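Local coordinates for INSIG protein homolog (Mycobacterium vanbaalenii PYR-1, PDB 4XU6), which binds diacylglycerol in the membrane as a homotrimeric bacterial relative of the Insig sterol sensors, at residues 99-104 with 160-165; 113-118 with 172-177. All coordinates share one frame; numbering follows the deposited sequence.

Contact 1 of 2, residues 99-104 with 160-165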
loop_
_atom_site.group_PDB
_atom_site.type_symbol
_atom_site.label_atom_id
_atom_site.label_comp_id
_atom_site.label_asym_id
_atom_site.label_seq_id
_atom_site.Cartn_x
_atom_site.Cartn_y
_atom_site.Cartn_z
ATOM N N PHE A 99 5.558 -12.585 11.550
ATOM C CA PHE A 99 4.719 -13.446 10.712
ATOM C C PHE A 99 5.573 -14.396 9.876
ATOM O O PHE A 99 6.781 -14.196 9.780
ATOM C CB PHE A 99 3.826 -12.580 9.808
ATOM C CG PHE A 99 2.639 -11.985 10.520
ATOM C CD1 PHE A 99 1.458 -12.707 10.647
ATOM C CD2 PHE A 99 2.699 -10.699 11.045
ATOM C CE1 PHE A 99 0.361 -12.163 11.301
ATOM C CE2 PHE A 99 1.609 -10.143 11.697
ATOM C CZ PHE A 99 0.434 -10.880 11.827
ATOM N N PRO A 100 4.952 -15.433 9.267
ATOM C CA PRO A 100 5.749 -16.406 8.503
ATOM C C PRO A 100 6.554 -15.779 7.360
ATOM O O PRO A 100 6.095 -14.823 6.726
ATOM C CB PRO A 100 4.694 -17.376 7.967
ATOM C CG PRO A 100 3.604 -17.347 9.026
ATOM C CD PRO A 100 3.555 -15.887 9.442
ATOM N N VAL A 101 7.735 -16.335 7.101
ATOM C CA VAL A 101 8.712 -15.713 6.213
ATOM C C VAL A 101 8.203 -15.480 4.783
ATOM O O VAL A 101 8.518 -14.454 4.176
ATOM C CB VAL A 101 10.056 -16.503 6.198
ATOM C CG1 VAL A 101 9.865 -17.914 5.626
ATOM C CG2 VAL A 101 11.132 -15.747 5.428
ATOM N N VAL A 102 7.416 -16.410 4.247
ATOM C CA VAL A 102 6.977 -16.274 2.854
ATOM C C VAL A 102 6.028 -15.095 2.627
ATOM O O VAL A 102 6.313 -14.265 1.778
ATOM C CB VAL A 102 6.411 -17.579 2.244
ATOM C CG1 VAL A 102 5.828 -17.307 0.852
ATOM C CG2 VAL A 102 7.503 -18.645 2.161
ATOM N N PRO A 103 4.907 -15.018 3.373
ATOM C CA PRO A 103 4.071 -13.842 3.107
ATOM C C PRO A 103 4.767 -12.519 3.433
ATOM O O PRO A 103 4.562 -11.554 2.693
ATOM C CB PRO A 103 2.849 -14.050 4.016
ATOM C CG PRO A 103 3.262 -15.110 5.022
ATOM C CD PRO A 103 4.255 -15.966 4.299
ATOM N N VAL A 104 5.569 -12.464 4.495
ATOM C CA VAL A 104 6.301 -11.229 4.823
ATOM C C VAL A 104 7.241 -10.817 3.688
ATOM O O VAL A 104 7.238 -9.668 3.241
ATOM C CB VAL A 104 7.108 -11.378 6.142
ATOM C CG1 VAL A 104 8.065 -10.209 6.329
ATOM C CG2 VAL A 104 6.161 -11.503 7.338
ATOM N N VAL A 160 20.118 -12.949 8.932
ATOM C CA VAL A 160 19.354 -11.715 8.727
ATOM C C VAL A 160 18.019 -11.969 8.004
ATOM O O VAL A 160 17.745 -13.080 7.548
ATOM C CB VAL A 160 20.174 -10.628 7.986
ATOM C CG1 VAL A 160 21.526 -10.408 8.660
ATOM C CG2 VAL A 160 20.357 -10.979 6.501
ATOM N N ALA A 161 17.183 -10.938 7.899
ATOM C CA ALA A 161 15.850 -11.128 7.321
ATOM C C ALA A 161 15.883 -11.191 5.797
ATOM O O ALA A 161 16.518 -10.361 5.148
ATOM C CB ALA A 161 14.904 -10.030 7.787
ATOM N N PRO A 162 15.205 -12.193 5.219
ATOM C CA PRO A 162 15.085 -12.273 3.757
ATOM C C PRO A 162 14.478 -11.002 3.146
ATOM O O PRO A 162 14.833 -10.660 2.019
ATOM C CB PRO A 162 14.165 -13.480 3.549
ATOM C CG PRO A 162 14.477 -14.377 4.747
ATOM C CD PRO A 162 14.691 -13.400 5.896
ATOM N N PHE A 163 13.611 -10.303 3.884
ATOM C CA PHE A 163 13.008 -9.073 3.364
ATOM C C PHE A 163 14.020 -7.960 3.073
ATOM O O PHE A 163 13.694 -7.003 2.385
ATOM C CB PHE A 163 11.834 -8.554 4.231
ATOM C CG PHE A 163 12.225 -8.072 5.622
ATOM C CD1 PHE A 163 13.020 -6.934 5.800
ATOM C CD2 PHE A 163 11.730 -8.720 6.744
ATOM C CE1 PHE A 163 13.352 -6.486 7.085
ATOM C CE2 PHE A 163 12.048 -8.281 8.035
ATOM C CZ PHE A 163 12.860 -7.161 8.202
ATOM N N LEU A 164 15.238 -8.081 3.603
ATOM C CA LEU A 164 16.273 -7.087 3.315
ATOM C C LEU A 164 16.562 -6.989 1.829
ATOM O O LEU A 164 16.856 -5.914 1.325
ATOM C CB LEU A 164 17.574 -7.402 4.057
ATOM C CG LEU A 164 17.507 -7.252 5.578
ATOM C CD1 LEU A 164 18.853 -7.638 6.196
ATOM C CD2 LEU A 164 17.129 -5.826 5.963
ATOM N N ALA A 165 16.493 -8.108 1.118
ATOM C CA ALA A 165 16.813 -8.057 -0.302
ATOM C C ALA A 165 15.874 -7.109 -1.080
ATOM O O ALA A 165 16.352 -6.183 -1.736
ATOM C CB ALA A 165 16.882 -9.474 -0.925
#

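Contact 2 of 2, residues 113-118 with 172-177. With BOG (octyl beta-D-glucopyranoside), chain D.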
loop_
_atom_site.group_PDB
_atom_site.type_symbol
_atom_site.label_atom_id
_atom_site.label_comp_id
_atom_site.label_asym_id
_atom_site.label_seq_id
_atom_site.Cartn_x
_atom_site.Cartn_y
_atom_site.Cartn_z
ATOM N N ALA A 113 8.672 -4.016 -6.128
ATOM C CA ALA A 113 8.373 -4.103 -7.557
ATOM C C ALA A 113 7.494 -2.938 -7.996
ATOM O O ALA A 113 7.712 -2.349 -9.060
ATOM C CB ALA A 113 7.699 -5.430 -7.891
ATOM N N ILE A 114 6.491 -2.610 -7.187
ATOM C CA ILE A 114 5.597 -1.508 -7.534
ATOM C C ILE A 114 6.354 -0.177 -7.531
ATOM O O ILE A 114 6.185 0.648 -8.435
ATOM C CB ILE A 114 4.374 -1.457 -6.610
ATOM C CG1 ILE A 114 3.422 -2.619 -6.940
ATOM C CG2 ILE A 114 3.635 -0.123 -6.752
ATOM C CD1 ILE A 114 2.411 -2.936 -5.840
ATOM N N THR A 115 7.201 0.016 -6.525
ATOM C CA THR A 115 8.045 1.215 -6.451
ATOM C C THR A 115 8.879 1.377 -7.723
ATOM O O THR A 115 8.913 2.452 -8.323
ATOM C CB THR A 115 8.971 1.162 -5.206
ATOM O OG1 THR A 115 8.163 1.033 -4.039
ATOM C CG2 THR A 115 9.811 2.439 -5.083
ATOM N N TRP A 116 9.531 0.299 -8.148
ATOM C CA TRP A 116 10.332 0.352 -9.361
ATOM C C TRP A 116 9.478 0.582 -10.618
ATOM O O TRP A 116 9.854 1.370 -11.494
ATOM C CB TRP A 116 11.188 -0.909 -9.532
ATOM C CG TRP A 116 12.001 -0.814 -10.784
ATOM C CD1 TRP A 116 13.113 -0.041 -10.992
ATOM C CD2 TRP A 116 11.727 -1.466 -12.029
ATOM N NE1 TRP A 116 13.550 -0.183 -12.295
ATOM C CE2 TRP A 116 12.718 -1.056 -12.949
ATOM C CE3 TRP A 116 10.737 -2.356 -12.457
ATOM C CZ2 TRP A 116 12.750 -1.518 -14.271
ATOM C CZ3 TRP A 116 10.775 -2.821 -13.765
ATOM C CH2 TRP A 116 11.769 -2.397 -14.657
ATOM N N CYS A 117 8.340 -0.102 -10.719
ATOM C CA CYS A 117 7.470 0.090 -11.892
ATOM C C CYS A 117 7.010 1.538 -12.034
ATOM O O CYS A 117 6.942 2.074 -13.143
ATOM C CB CYS A 117 6.252 -0.828 -11.828
ATOM S SG CYS A 117 6.644 -2.556 -12.157
ATOM N N VAL A 118 6.703 2.171 -10.906
ATOM C CA VAL A 118 6.191 3.537 -10.929
ATOM C C VAL A 118 7.302 4.564 -11.196
ATOM O O VAL A 118 7.112 5.521 -11.955
ATOM C CB VAL A 118 5.469 3.887 -9.603
ATOM C CG1 VAL A 118 5.059 5.364 -9.572
ATOM C CG2 VAL A 118 4.251 2.987 -9.402
ATOM N N GLY A 172 17.787 1.339 -3.266
ATOM C CA GLY A 172 18.660 1.675 -4.386
ATOM C C GLY A 172 17.949 2.355 -5.554
ATOM O O GLY A 172 18.456 3.322 -6.135
ATOM N N VAL A 173 16.773 1.848 -5.917
ATOM C CA VAL A 173 15.979 2.481 -6.969
ATOM C C VAL A 173 15.677 3.951 -6.647
ATOM O O VAL A 173 15.797 4.839 -7.505
ATOM C CB VAL A 173 14.651 1.725 -7.188
ATOM C CG1 VAL A 173 13.726 2.515 -8.119
ATOM C CG2 VAL A 173 14.916 0.333 -7.740
ATOM N N VAL A 174 15.280 4.207 -5.406
ATOM C CA VAL A 174 14.914 5.560 -5.017
ATOM C C VAL A 174 16.150 6.469 -4.859
ATOM O O VAL A 174 16.102 7.638 -5.217
ATOM C CB VAL A 174 13.999 5.559 -3.764
ATOM C CG1 VAL A 174 13.780 6.972 -3.246
ATOM C CG2 VAL A 174 12.657 4.890 -4.119
ATOM N N ALA A 175 17.255 5.925 -4.348
ATOM C CA ALA A 175 18.493 6.702 -4.227
ATOM C C ALA A 175 18.976 7.140 -5.602
ATOM O O ALA A 175 19.445 8.264 -5.779
ATOM C CB ALA A 175 19.577 5.877 -3.521
ATOM N N ALA A 176 18.854 6.239 -6.573
ATOM C CA ALA A 176 19.222 6.529 -7.957
ATOM C C ALA A 176 18.364 7.669 -8.480
ATOM O O ALA A 176 18.858 8.581 -9.138
ATOM C CB ALA A 176 19.034 5.281 -8.827
ATOM N N LEU A 177 17.066 7.607 -8.192
ATOM C CA LEU A 177 16.143 8.653 -8.614
ATOM C C LEU A 177 16.502 9.989 -7.964
ATOM O O LEU A 177 16.383 11.049 -8.598
ATOM C CB LEU A 177 14.704 8.259 -8.263
ATOM C CG LEU A 177 13.580 9.261 -8.518
ATOM C CD1 LEU A 177 13.214 9.225 -9.964
ATOM C CD2 LEU A 177 12.373 8.902 -7.668
HETATM C C1 BOG D . 3.771 3.573 -15.482
HETATM O O1 BOG D . 3.289 3.191 -14.201
HETATM C C2 BOG D . 5.122 4.247 -15.329
HETATM O O2 BOG D . 5.061 5.301 -14.357
HETATM C C3 BOG D . 5.541 4.799 -16.679
HETATM O O3 BOG D . 6.878 5.312 -16.575
HETATM C C4 BOG D . 5.527 3.716 -17.752
HETATM O O4 BOG D . 5.282 4.318 -19.030
HETATM C C5 BOG D . 4.512 2.585 -17.576
HETATM O O5 BOG D . 3.973 2.400 -16.261
HETATM C C6 BOG D . 5.282 1.326 -17.918
HETATM O O6 BOG D . 6.633 1.459 -17.457
HETATM C "C1'" BOG D . 2.974 1.801 -14.164
HETATM C "C2'" BOG D . 2.091 1.557 -12.956
HETATM C "C3'" BOG D . 2.478 0.253 -12.288
HETATM C "C4'" BOG D . 2.114 0.317 -10.812
HETATM C "C5'" BOG D . 0.900 -0.550 -10.512
HETATM C "C6'" BOG D . 0.258 -0.141 -9.201
HETATM C "C7'" BOG D . -0.989 -0.969 -8.932
HETATM C "C8'" BOG D . -1.641 -0.522 -7.637
#

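Contact 1 of 2, residues 99-104 with 160-165
Val101 and Pro162 meet through a single pair of carbons, CG2 of the valine lying 3.7 Å from ring carbon CG of the proline, with the two side chains at roughly a right angle. One helical turn on, Val104 directs CG1 at the ring of Phe163, 4.0 Å from CD2, in an approach that is neither face-on nor edge-on. Both pairs are apolar, and together they bury 132 Å², a small area because the contact is confined to these two residue pairs; the nearest alpha carbons, Val104 CA and Phe163 CA, are 7.2 Å from each other. In each valine the touching methyl is the one anti to the backbone N. Phe163 instead has CG between its own N and carbonyl carbon (chi1 67°), while Ala161 CB sits over one face of the ring, offset toward the rim. A type I turn from Ala161 to Leu164, closed by Leu164 N to Ala161 O at 3.0 Å, sets Pro162 and Phe163 side by side facing residues 101 and 104. Farther out, Phe163 also rests on Thr93 and Val108, and its side chain comes within about 4 Å of those of His26 and Tyr150, both diacylglycerol-binding residues. The contact thus joins the beginnings of two transmembrane helices, with Pro100 as the N-cap residue of helix 101-119, beside the lipid pocket of an Insig-family bundle.

Contact 2 of 2, residues 113-118 with 172-177
The indole of Trp116 meets Val173 at CD1, which lies 3.7 Å from CG2 and 3.9 Å from CG1 of that valine, so both methyls converge on one carbon of the five-membered ring. The approach of CG2 is oblique to the ring plane, and the two side chains cross at about a right angle. With CG anti to the backbone N (chi1 -180°), the indole slants away from its helix toward the helix's C-terminal end. There NE1 is hydrogen-bonded to Asp121 O, just beyond the end of helix 101-119; this bond probably limits rotation of the indole. The Trp116 side chain also packs on Ala125 of helix 122-144 and on Cys77, an engineered cysteine, of the second subunit.

Next to this pair, Thr115 CG2 touches Val174 CG2 at 3.9 Å, again nearly perpendicular. The hydroxyl OG1 of Thr115 takes no part in this apolar pair and is hydrogen-bonded to Ala111 O on its own helix. The closest backbone approach, 6.5 Å between Trp116 CA and Val173 CA, is short, and the segments bury 145 Å² between them.

Away from this interface, octyl glucoside lies along residues 114-118: its O2 donates to Val118 O at 3.2 Å, while chain carbon C4' is 3.7 Å from Val118 CG2, and the alkyl chain lies against Ile114, Cys117 and Val118.

Helix 76-96 completes the packing, touching Thr115 through Ala85 and Val174 through Val83 and Val86, and Val174 also reaches bound tridecanoic acid. Ala175 and Ala176 turn to helix 48-64, with Ala176 also on helix 122-144, while Ala113, Ile114 and Cys117 pack on the second subunit.

How the contacts relate
Contacts 1 and 2 are two meeting points of the same pair of transmembrane helices, 101-119 and 164-184, with centres 20 Å apart and nearest atoms about 8 Å apart, so they do not touch. Residue numbers rise together from the first to the second, which shows that the two helices run in the same general direction. Both adjoin the lipid pocket: Leu164 of contact 1 and Val174 of contact 2 are pocket residues that touch bound tridecanoic acid, and the side chain of Phe163 in contact 1 is about 5 Å from it. Segments 99-104 and 113-118 also pack on the second subunit, so helix 101-119 meets helix 164-184 with some residues and the neighbouring subunit with others.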